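Local coordinates for protein endolysin (Clostridium phage phiCD27, PDB 3QAY) that probably cleaves the amide bond between N-acetylmuramic acid and L-alanine in clostridial cell-wall peptidoglycan, acting as a zinc-dependent amidase, at residues A21-Y30 against F147-A158; G93-Y101 against F120-L131. One frame throughout, in Å; residues are numbered along the deposited sequence.

Contact 1 of 2, residues A21-Y30 against F147-A158; sequences ADGVVNEYQY and FFCDNKEDYDKA. With ZN (zinc ion), chain E.
Gly23 and Asp150 bring the two backbones together, their CA atoms 4.0 Å apart, where the loop ahead of helix 27-44 passes the type I turn Phe148-Asn151 that links strand 140-148 to helix 152-175. The carbonyl O of Cys149 gathers the polar contacts: Val25 N donates to it at 3.3 Å, nearly straight (163°) and in the carbonyl plane, while Val24 N gives only a weak, bent bond. Gly23 suits this place because a beta carbon would collide with that same oxygen. Next to it, Ala21 CB packs on Cys149 SG at 3.7 Å.

The two valines face helix 152-175. Val25 lays its CB over one face of the Tyr155 ring, 3.7 Å from the centroid, a CH-pi contact, while CG1, turned between its own N and carbonyl carbon (chi1 of CG1 64°), reaches Cys149 CB. Val24 divides its methyls, CG1 against the bent Lys152 chain and CG2 against Tyr155 CB. Deeper, Phe147 points its edge at a face of Tyr30 in a T-shaped pair, planes at 79°. Tyr30 OH reaches Ala158 O through a water.

Glu27 binds the zinc ion through OE2 at 2.1 Å, with His10 and His85 completing the protein ligands. Its other oxygen, OE1, accepts from Ala21 N at 2.8 Å, a second-shell bond that, with the zinc ion and Leu86 N on OE2, limits rotation of the carboxylate. The contact thus joins apolar packing to a metal ligand: the loop that holds Glu27 OE1 is itself pinned to the Cys149 turn.

Contact 2 of 2, residues G93-Y101 against F120-L131; sequences GKGSEVLYY and FKNRGAKLDKRL. With PO4 (phosphate ion), chain H.
Strands 96-100 and 122-127 are the two parallel strands of a beta-alpha-beta unit, joined by helix 103-116, and segments 93-101 and 120-131 meet along them. Their axes lie 4.7 Å apart at 20°. Ser96 N donates to Lys121 O and Ser96 O accepts from Arg123 N; further along, Lys126 N to Val98 O, Tyr100 N to Lys126 O and Asp128 N to Tyr100 O continue the ladder. Between these sets Gly124, whose backbone angles call for glycine, leaves its buried O without a partner.

Glu97 OE2 is the hub of a salt-bridge network. Lys126 NZ, at 2.7 Å, and Arg123 NE, at 2.9 Å, reach Glu97 OE2 from opposite faces of the carboxylate plane. The extended lysine chain spans the distance, whereas the arginine bends at chi3 (66°), which also lets NH1 donate to Lys94 O at 3.2 Å. A water bridges Glu97 OE1 and Arg123 NH2. The pairing probably favours a charged carboxylate.

Beyond the network, Leu99 sets CD2 on Lys126 CB and CD1 on Leu131 CD1, 3.6 Å away. On the other face, Tyr100 has CG between its backbone N and carbonyl carbon (chi1 68°), laying the ring across the neighbouring strand: Leu127 CA lies over one face, and CE1 meets Leu127 CD1 at 3.6 Å. Tyr101 rests CE1 on Lys129 CB at 3.5 Å. Asp128 OD1 accepts from Arg130 N, an Asx turn leading toward helix 132-135.

Strand 122-127 is outermost in the sheet, and strand 96-100 runs between it and antiparallel strand 140-148. Val98 packs on Ala109 and Ile112 of helix 103-116, whereas Leu99 and Leu131 meet Leu143 of strand 140-148.

Both contacts reach the same sheet, their centres 16 Å apart, through the neighbouring strands 140-148 and 96-100. Asp154 joins them: its OD2 accepts from Phe148 N within contact 1 and probably from Gly95 N of contact 2, at 2.9 Å, so one carboxylate oxygen ties the start of helix 152-175 to the entrance of strand 96-100. Phe148 adds packing, with CD2 3.4 Å from Lys94 CA. In the zinc site their roles differ. Contact 1 supplies the ligand Glu27, whereas in contact 2 the side chain of Leu99 is about 9 Å from the zinc ion, and the contact forms the edge of the sheet.

Contact 1 of 2, residues A21-Y30 against F147-A158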
loop_
_atom_site.group_PDB
_atom_site.type_symbol
_atom_site.label_atom_id
_atom_site.label_comp_id
_atom_site.label_asym_id
_atom_site.label_seq_id
_atom_site.Cartn_x
_atom_site.Cartn_y
_atom_site.Cartn_z
ATOM N N ALA A 21 7.755 -9.427 3.674
ATOM C CA ALA A 21 9.149 -9.149 4.007
ATOM C C ALA A 21 9.253 -8.805 5.494
ATOM O O ALA A 21 8.281 -8.348 6.107
ATOM C CB ALA A 21 9.698 -8.019 3.158
ATOM N N ASP A 22 10.430 -9.043 6.063
ATOM C CA ASP A 22 10.699 -8.801 7.479
ATOM C C ASP A 22 12.125 -8.283 7.652
ATOM O O ASP A 22 13.079 -8.936 7.235
ATOM C CB ASP A 22 10.521 -10.097 8.279
ATOM C CG ASP A 22 10.499 -9.862 9.781
ATOM O OD1 ASP A 22 9.730 -8.995 10.235
ATOM O OD2 ASP A 22 11.242 -10.557 10.509
ATOM N N GLY A 23 12.267 -7.109 8.262
ATOM C CA GLY A 23 13.579 -6.527 8.514
ATOM C C GLY A 23 13.628 -5.832 9.861
ATOM O O GLY A 23 13.357 -6.452 10.892
ATOM N N VAL A 24 13.960 -4.541 9.857
ATOM C CA VAL A 24 13.910 -3.745 11.083
ATOM C C VAL A 24 12.454 -3.539 11.550
ATOM O O VAL A 24 12.207 -3.240 12.716
ATOM C CB VAL A 24 14.650 -2.397 10.930
ATOM C CG1 VAL A 24 16.116 -2.652 10.587
ATOM C CG2 VAL A 24 13.979 -1.512 9.880
ATOM N N VAL A 25 11.503 -3.722 10.636
ATOM C CA VAL A 25 10.088 -3.795 10.980
ATOM C C VAL A 25 9.432 -4.865 10.109
ATOM O O VAL A 25 9.882 -5.123 8.990
ATOM C CB VAL A 25 9.383 -2.431 10.770
ATOM C CG1 VAL A 25 9.391 -2.036 9.291
ATOM C CG2 VAL A 25 7.956 -2.461 11.350
ATOM N N ASN A 26 8.393 -5.514 10.628
ATOM C CA ASN A 26 7.654 -6.477 9.824
ATOM C C ASN A 26 6.734 -5.727 8.874
ATOM O O ASN A 26 6.003 -4.828 9.292
ATOM C CB ASN A 26 6.858 -7.448 10.698
ATOM C CG ASN A 26 6.263 -8.587 9.897
ATOM O OD1 ASN A 26 6.925 -9.603 9.627
ATOM N ND2 ASN A 26 5.008 -8.432 9.513
ATOM N N GLU A 27 6.782 -6.093 7.598
ATOM C CA GLU A 27 6.004 -5.416 6.565
ATOM C C GLU A 27 4.506 -5.531 6.832
ATOM O O GLU A 27 3.802 -4.524 6.863
ATOM C CB GLU A 27 6.343 -5.991 5.190
ATOM C CG GLU A 27 5.384 -5.591 4.092
ATOM C CD GLU A 27 5.733 -6.186 2.748
ATOM O OE1 GLU A 27 6.641 -7.045 2.667
ATOM O OE2 GLU A 27 5.078 -5.796 1.764
ATOM N N TYR A 28 4.027 -6.758 7.020
ATOM C CA TYR A 28 2.598 -6.996 7.242
ATOM C C TYR A 28 2.066 -6.210 8.436
ATOM O O TYR A 28 1.039 -5.533 8.326
ATOM C CB TYR A 28 2.321 -8.488 7.425
ATOM C CG TYR A 28 0.911 -8.810 7.864
ATOM C CD1 TYR A 28 -0.130 -8.877 6.942
ATOM C CD2 TYR A 28 0.621 -9.062 9.200
ATOM C CE1 TYR A 28 -1.429 -9.188 7.345
ATOM C CE2 TYR A 28 -0.669 -9.362 9.611
ATOM C CZ TYR A 28 -1.688 -9.425 8.683
ATOM O OH TYR A 28 -2.968 -9.727 9.096
ATOM N N GLN A 29 2.773 -6.292 9.563
ATOM C CA GLN A 29 2.359 -5.620 10.794
ATOM C C GLN A 29 2.331 -4.100 10.613
ATOM O O GLN A 29 1.365 -3.458 11.023
ATOM C CB GLN A 29 3.267 -5.989 11.978
ATOM C CG GLN A 29 3.224 -7.473 12.400
ATOM C CD GLN A 29 1.862 -7.925 12.939
ATOM O OE1 GLN A 29 1.071 -7.120 13.441
ATOM N NE2 GLN A 29 1.585 -9.220 12.824
ATOM N N TYR A 30 3.374 -3.524 10.004
ATOM C CA TYR A 30 3.389 -2.071 9.757
ATOM C C TYR A 30 2.161 -1.648 8.954
ATOM O O TYR A 30 1.431 -0.737 9.349
ATOM C CB TYR A 30 4.659 -1.607 9.025
ATOM C CG TYR A 30 4.670 -0.100 8.834
ATOM C CD1 TYR A 30 5.088 0.739 9.856
ATOM C CD2 TYR A 30 4.207 0.482 7.658
ATOM C CE1 TYR A 30 5.080 2.115 9.707
ATOM C CE2 TYR A 30 4.188 1.863 7.496
ATOM C CZ TYR A 30 4.627 2.671 8.524
ATOM O OH TYR A 30 4.612 4.038 8.381
ATOM N N PHE A 147 8.294 2.393 1.830
ATOM C CA PHE A 147 9.716 2.468 2.163
ATOM C C PHE A 147 10.243 1.047 2.393
ATOM O O PHE A 147 9.462 0.093 2.346
ATOM C CB PHE A 147 9.959 3.347 3.401
ATOM C CG PHE A 147 9.242 2.878 4.644
ATOM C CD1 PHE A 147 9.815 1.923 5.480
ATOM C CD2 PHE A 147 7.998 3.393 4.981
ATOM C CE1 PHE A 147 9.151 1.484 6.618
ATOM C CE2 PHE A 147 7.334 2.965 6.116
ATOM C CZ PHE A 147 7.908 2.011 6.934
ATOM N N PHE A 148 11.549 0.905 2.631
ATOM C CA PHE A 148 12.157 -0.418 2.831
ATOM C C PHE A 148 12.081 -0.871 4.289
ATOM O O PHE A 148 12.561 -0.190 5.193
ATOM C CB PHE A 148 13.609 -0.438 2.335
ATOM C CG PHE A 148 13.738 -0.588 0.841
ATOM C CD1 PHE A 148 14.297 -1.732 0.284
ATOM C CD2 PHE A 148 13.277 0.406 -0.010
ATOM C CE1 PHE A 148 14.414 -1.873 -1.097
ATOM C CE2 PHE A 148 13.381 0.269 -1.396
ATOM C CZ PHE A 148 13.954 -0.872 -1.936
ATOM N N CYS A 149 11.481 -2.032 4.517
ATOM C CA CYS A 149 11.355 -2.568 5.872
ATOM C C CYS A 149 12.678 -3.121 6.421
ATOM O O CYS A 149 12.761 -3.456 7.604
ATOM C CB CYS A 149 10.275 -3.646 5.920
ATOM S SG CYS A 149 10.801 -5.223 5.238
ATOM N N ASP A 150 13.703 -3.213 5.572
ATOM C CA ASP A 150 15.018 -3.722 5.982
ATOM C C ASP A 150 16.096 -2.630 5.976
ATOM O O ASP A 150 17.287 -2.933 6.008
ATOM C CB ASP A 150 15.431 -4.912 5.098
ATOM C CG ASP A 150 15.587 -4.540 3.628
ATOM O OD1 ASP A 150 15.144 -3.438 3.225
ATOM O OD2 ASP A 150 16.151 -5.357 2.866
ATOM N N ASN A 151 15.666 -1.369 5.948
ATOM C CA ASN A 151 16.571 -0.223 5.967
ATOM C C ASN A 151 16.267 0.665 7.178
ATOM O O ASN A 151 15.210 1.292 7.243
ATOM C CB ASN A 151 16.460 0.576 4.659
ATOM C CG ASN A 151 17.457 1.733 4.590
ATOM O OD1 ASN A 151 17.272 2.760 5.241
ATOM N ND2 ASN A 151 18.519 1.562 3.808
ATOM N N LYS A 152 17.198 0.704 8.130
ATOM C CA LYS A 152 17.040 1.460 9.382
ATOM C C LYS A 152 16.639 2.905 9.145
ATOM O O LYS A 152 15.710 3.415 9.767
ATOM C CB LYS A 152 18.355 1.473 10.167
ATOM C CG LYS A 152 18.739 0.154 10.802
ATOM C CD LYS A 152 18.005 -0.081 12.124
ATOM C CE LYS A 152 18.762 -1.068 13.006
ATOM N NZ LYS A 152 19.134 -2.306 12.264
ATOM N N GLU A 153 17.368 3.552 8.244
ATOM C CA GLU A 153 17.214 4.979 7.987
ATOM C C GLU A 153 15.803 5.277 7.474
ATOM O O GLU A 153 15.169 6.223 7.931
ATOM C CB GLU A 153 18.284 5.470 6.998
ATOM C CG GLU A 153 19.723 5.519 7.561
ATOM C CD GLU A 153 20.304 4.155 7.949
ATOM O OE1 GLU A 153 19.939 3.121 7.326
ATOM O OE2 GLU A 153 21.136 4.119 8.886
ATOM N N ASP A 154 15.314 4.456 6.542
ATOM C CA ASP A 154 13.939 4.563 6.052
ATOM C C ASP A 154 12.928 4.424 7.184
ATOM O O ASP A 154 11.995 5.221 7.289
ATOM C CB ASP A 154 13.626 3.494 4.989
ATOM C CG ASP A 154 13.889 3.959 3.562
ATOM O OD1 ASP A 154 14.502 5.019 3.351
ATOM O OD2 ASP A 154 13.478 3.241 2.628
ATOM N N TYR A 155 13.096 3.402 8.016
ATOM C CA TYR A 155 12.149 3.154 9.103
ATOM C C TYR A 155 12.201 4.257 10.172
ATOM O O TYR A 155 11.167 4.618 10.742
ATOM C CB TYR A 155 12.391 1.778 9.729
ATOM C CG TYR A 155 11.370 1.369 10.779
ATOM C CD1 TYR A 155 10.009 1.573 10.584
ATOM C CD2 TYR A 155 11.771 0.747 11.954
ATOM C CE1 TYR A 155 9.078 1.186 11.544
ATOM C CE2 TYR A 155 10.850 0.355 12.911
ATOM C CZ TYR A 155 9.508 0.579 12.704
ATOM O OH TYR A 155 8.602 0.188 13.661
ATOM N N ASP A 156 13.394 4.790 10.428
ATOM C CA ASP A 156 13.537 5.947 11.322
ATOM C C ASP A 156 12.775 7.163 10.781
ATOM O O ASP A 156 12.138 7.884 11.546
ATOM C CB ASP A 156 15.012 6.310 11.532
ATOM C CG ASP A 156 15.747 5.309 12.411
ATOM O OD1 ASP A 156 15.086 4.527 13.127
ATOM O OD2 ASP A 156 16.990 5.312 12.389
ATOM N N LYS A 157 12.841 7.386 9.472
ATOM C CA LYS A 157 12.057 8.452 8.841
ATOM C C LYS A 157 10.561 8.209 9.020
ATOM O O LYS A 157 9.818 9.135 9.325
ATOM C CB LYS A 157 12.373 8.570 7.352
ATOM C CG LYS A 157 13.701 9.236 7.030
ATOM C CD LYS A 157 13.982 9.119 5.537
ATOM C CE LYS A 157 15.252 9.850 5.139
ATOM N NZ LYS A 157 15.505 9.722 3.689
ATOM N N ALA A 158 10.136 6.960 8.845
ATOM C CA ALA A 158 8.725 6.591 8.961
ATOM C C ALA A 158 8.208 6.826 10.371
ATOM O O ALA A 158 7.130 7.396 10.552
ATOM C CB ALA A 158 8.518 5.124 8.559
HETATM ZN ZN ZN E . 5.015 -6.864 -0.024
HETATM O O HOH W 1 9.574 -2.857 14.666
HETATM O O HOH W 2 5.116 5.312 10.549
HETATM O O HOH W 3 5.050 -8.293 -1.985
#

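Contact 2 of 2, residues G93-Y101 against F120-L131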
loop_
_atom_site.group_PDB
_atom_site.type_symbol
_atom_site.label_atom_id
_atom_site.label_comp_id
_atom_site.label_asym_id
_atom_site.label_seq_id
_atom_site.Cartn_x
_atom_site.Cartn_y
_atom_site.Cartn_z
ATOM N N GLY A 93 19.101 -1.017 -0.311
ATOM C CA GLY A 93 18.009 -0.388 -1.040
ATOM C C GLY A 93 17.186 0.497 -0.118
ATOM O O GLY A 93 16.997 0.180 1.058
ATOM N N LYS A 94 16.723 1.624 -0.643
ATOM C CA LYS A 94 15.909 2.549 0.137
ATOM C C LYS A 94 14.985 3.364 -0.752
ATOM O O LYS A 94 15.213 3.481 -1.955
ATOM C CB LYS A 94 16.793 3.485 0.968
ATOM C CG LYS A 94 17.622 4.481 0.166
ATOM C CD LYS A 94 18.385 5.406 1.106
ATOM C CE LYS A 94 19.390 6.265 0.369
ATOM N NZ LYS A 94 20.544 5.449 -0.074
ATOM N N GLY A 95 13.942 3.922 -0.143
ATOM C CA GLY A 95 13.055 4.846 -0.834
ATOM C C GLY A 95 11.677 4.301 -1.139
ATOM O O GLY A 95 11.336 3.169 -0.774
ATOM N N SER A 96 10.898 5.129 -1.833
ATOM C CA SER A 96 9.508 4.848 -2.130
ATOM C C SER A 96 9.336 4.555 -3.609
ATOM O O SER A 96 10.094 5.043 -4.443
ATOM C CB SER A 96 8.639 6.042 -1.750
ATOM O OG SER A 96 8.849 6.394 -0.404
ATOM N N GLU A 97 8.296 3.793 -3.912
ATOM C CA GLU A 97 8.066 3.260 -5.233
ATOM C C GLU A 97 6.588 2.875 -5.326
ATOM O O GLU A 97 6.035 2.350 -4.366
ATOM C CB GLU A 97 8.975 2.052 -5.351
ATOM C CG GLU A 97 8.839 1.185 -6.527
ATOM C CD GLU A 97 9.946 0.162 -6.532
ATOM O OE1 GLU A 97 9.669 -1.036 -6.318
ATOM O OE2 GLU A 97 11.108 0.579 -6.695
ATOM N N VAL A 98 5.944 3.162 -6.456
ATOM C CA VAL A 98 4.534 2.807 -6.639
ATOM C C VAL A 98 4.345 2.049 -7.960
ATOM O O VAL A 98 4.734 2.537 -9.027
ATOM C CB VAL A 98 3.616 4.058 -6.593
ATOM C CG1 VAL A 98 2.164 3.682 -6.876
ATOM C CG2 VAL A 98 3.742 4.777 -5.243
ATOM N N LEU A 99 3.750 0.857 -7.877
ATOM C CA LEU A 99 3.521 0.024 -9.059
ATOM C C LEU A 99 2.110 0.244 -9.587
ATOM O O LEU A 99 1.160 0.378 -8.808
ATOM C CB LEU A 99 3.759 -1.455 -8.735
ATOM C CG LEU A 99 5.064 -1.753 -7.985
ATOM C CD1 LEU A 99 5.284 -3.261 -7.821
ATOM C CD2 LEU A 99 6.252 -1.117 -8.692
ATOM N N TYR A 100 1.980 0.312 -10.909
ATOM C CA TYR A 100 0.702 0.617 -11.544
ATOM C C TYR A 100 0.507 -0.231 -12.804
ATOM O O TYR A 100 1.444 -0.892 -13.279
ATOM C CB TYR A 100 0.612 2.108 -11.879
ATOM C CG TYR A 100 1.566 2.524 -12.971
ATOM C CD1 TYR A 100 1.185 2.476 -14.305
ATOM C CD2 TYR A 100 2.857 2.949 -12.671
ATOM C CE1 TYR A 100 2.061 2.845 -15.315
ATOM C CE2 TYR A 100 3.739 3.328 -13.676
ATOM C CZ TYR A 100 3.329 3.275 -14.997
ATOM O OH TYR A 100 4.195 3.634 -15.998
ATOM N N TYR A 101 -0.717 -0.190 -13.330
ATOM C CA TYR A 101 -1.134 -1.049 -14.447
ATOM C C TYR A 101 -1.538 -0.282 -15.698
ATOM O O TYR A 101 -1.393 -0.795 -16.797
ATOM C CB TYR A 101 -2.309 -1.931 -14.008
ATOM C CG TYR A 101 -2.690 -3.000 -15.013
ATOM C CD1 TYR A 101 -1.935 -4.147 -15.142
ATOM C CD2 TYR A 101 -3.799 -2.850 -15.835
ATOM C CE1 TYR A 101 -2.262 -5.131 -16.057
ATOM C CE2 TYR A 101 -4.144 -3.826 -16.761
ATOM C CZ TYR A 101 -3.362 -4.970 -16.864
ATOM O OH TYR A 101 -3.681 -5.957 -17.759
ATOM N N PHE A 120 11.437 10.422 1.542
ATOM C CA PHE A 120 12.211 9.270 1.097
ATOM C C PHE A 120 12.838 9.520 -0.275
ATOM O O PHE A 120 12.521 10.503 -0.950
ATOM C CB PHE A 120 11.296 8.044 0.997
ATOM C CG PHE A 120 10.601 7.703 2.277
ATOM C CD1 PHE A 120 11.234 6.930 3.236
ATOM C CD2 PHE A 120 9.313 8.159 2.527
ATOM C CE1 PHE A 120 10.601 6.622 4.425
ATOM C CE2 PHE A 120 8.670 7.852 3.716
ATOM C CZ PHE A 120 9.313 7.082 4.668
ATOM N N LYS A 121 13.718 8.616 -0.691
ATOM C CA LYS A 121 14.207 8.619 -2.067
ATOM C C LYS A 121 13.044 8.296 -3.007
ATOM O O LYS A 121 12.358 7.294 -2.810
ATOM C CB LYS A 121 15.309 7.577 -2.241
ATOM C CG LYS A 121 15.809 7.416 -3.671
ATOM C CD LYS A 121 16.745 6.229 -3.779
ATOM C CE LYS A 121 17.422 6.175 -5.129
ATOM N NZ LYS A 121 18.534 7.167 -5.237
ATOM N N ASN A 122 12.817 9.142 -4.010
ATOM C CA ASN A 122 11.794 8.866 -5.020
ATOM C C ASN A 122 12.351 7.898 -6.059
ATOM O O ASN A 122 13.079 8.305 -6.962
ATOM C CB ASN A 122 11.319 10.162 -5.693
ATOM C CG ASN A 122 10.139 9.943 -6.635
ATOM O OD1 ASN A 122 9.818 8.811 -7.018
ATOM N ND2 ASN A 122 9.484 11.035 -7.012
ATOM N N ARG A 123 12.008 6.620 -5.917
ATOM C CA ARG A 123 12.452 5.586 -6.861
ATOM C C ARG A 123 11.655 5.610 -8.166
ATOM O O ARG A 123 12.071 5.005 -9.149
ATOM C CB ARG A 123 12.367 4.188 -6.226
ATOM C CG ARG A 123 13.233 4.023 -4.977
ATOM C CD ARG A 123 12.873 2.763 -4.189
ATOM N NE ARG A 123 13.169 1.531 -4.921
ATOM C CZ ARG A 123 14.370 0.967 -5.029
ATOM N NH1 ARG A 123 15.441 1.509 -4.451
ATOM N NH2 ARG A 123 14.506 -0.156 -5.731
ATOM N N GLY A 124 10.509 6.288 -8.161
ATOM C CA GLY A 124 9.681 6.466 -9.358
ATOM C C GLY A 124 8.519 5.485 -9.470
ATOM O O GLY A 124 8.539 4.411 -8.872
ATOM N N ALA A 125 7.498 5.878 -10.231
ATOM C CA ALA A 125 6.368 5.005 -10.550
ATOM C C ALA A 125 6.812 3.969 -11.575
ATOM O O ALA A 125 7.546 4.292 -12.504
ATOM C CB ALA A 125 5.213 5.820 -11.104
ATOM N N LYS A 126 6.366 2.728 -11.411
ATOM C CA LYS A 126 6.824 1.634 -12.268
ATOM C C LYS A 126 5.656 0.788 -12.747
ATOM O O LYS A 126 4.809 0.387 -11.953
ATOM C CB LYS A 126 7.829 0.754 -11.519
ATOM C CG LYS A 126 9.037 1.519 -11.007
ATOM C CD LYS A 126 9.991 0.626 -10.244
ATOM C CE LYS A 126 11.163 1.430 -9.694
ATOM N NZ LYS A 126 12.225 0.533 -9.163
ATOM N N LEU A 127 5.613 0.537 -14.051
ATOM C CA LEU A 127 4.590 -0.308 -14.651
ATOM C C LEU A 127 4.914 -1.769 -14.361
ATOM O O LEU A 127 6.047 -2.206 -14.579
ATOM C CB LEU A 127 4.538 -0.075 -16.163
ATOM C CG LEU A 127 3.542 -0.909 -16.979
ATOM C CD1 LEU A 127 2.111 -0.547 -16.630
ATOM C CD2 LEU A 127 3.803 -0.734 -18.469
ATOM N N ASP A 128 3.930 -2.507 -13.845
ATOM C CA ASP A 128 4.045 -3.955 -13.689
ATOM C C ASP A 128 2.691 -4.611 -13.930
ATOM O O ASP A 128 1.800 -4.538 -13.090
ATOM C CB ASP A 128 4.586 -4.330 -12.303
ATOM C CG ASP A 128 4.975 -5.805 -12.202
ATOM O OD1 ASP A 128 4.703 -6.566 -13.154
ATOM O OD2 ASP A 128 5.548 -6.212 -11.163
ATOM N N LYS A 129 2.548 -5.259 -15.082
ATOM C CA LYS A 129 1.292 -5.896 -15.451
ATOM C C LYS A 129 1.215 -7.355 -15.015
ATOM O O LYS A 129 0.216 -8.024 -15.279
ATOM C CB LYS A 129 1.069 -5.792 -16.962
ATOM C CG LYS A 129 0.883 -4.375 -17.472
ATOM C CD LYS A 129 0.473 -4.391 -18.930
ATOM C CE LYS A 129 -0.002 -3.038 -19.405
ATOM N NZ LYS A 129 -0.420 -3.077 -20.839
ATOM N N ARG A 130 2.255 -7.845 -14.346
ATOM C CA ARG A 130 2.314 -9.245 -13.943
ATOM C C ARG A 130 1.630 -9.512 -12.607
ATOM O O ARG A 130 1.303 -10.657 -12.299
ATOM C CB ARG A 130 3.768 -9.717 -13.874
ATOM C CG ARG A 130 4.486 -9.671 -15.203
ATOM C CD ARG A 130 5.943 -10.060 -15.060
ATOM N NE ARG A 130 6.720 -9.034 -14.366
ATOM C CZ ARG A 130 8.024 -9.126 -14.101
ATOM N NH1 ARG A 130 8.721 -10.202 -14.469
ATOM N NH2 ARG A 130 8.637 -8.134 -13.459
ATOM N N LEU A 131 1.421 -8.468 -11.809
ATOM C CA LEU A 131 0.877 -8.643 -10.471
ATOM C C LEU A 131 -0.632 -8.811 -10.546
ATOM O O LEU A 131 -1.320 -8.017 -11.187
ATOM C CB LEU A 131 1.235 -7.459 -9.572
ATOM C CG LEU A 131 2.734 -7.202 -9.408
ATOM C CD1 LEU A 131 2.979 -5.933 -8.590
ATOM C CD2 LEU A 131 3.424 -8.395 -8.773
HETATM P P PO4 H . 17.747 10.839 -5.628
HETATM O O1 PO4 H . 18.136 9.932 -4.482
HETATM O O2 PO4 H . 18.983 11.532 -6.170
HETATM O O3 PO4 H . 17.077 10.066 -6.736
HETATM O O4 PO4 H . 16.795 11.888 -5.102
HETATM O O HOH W 4 12.046 -2.242 -6.111
HETATM O O HOH W 5 6.543 4.596 -15.489
#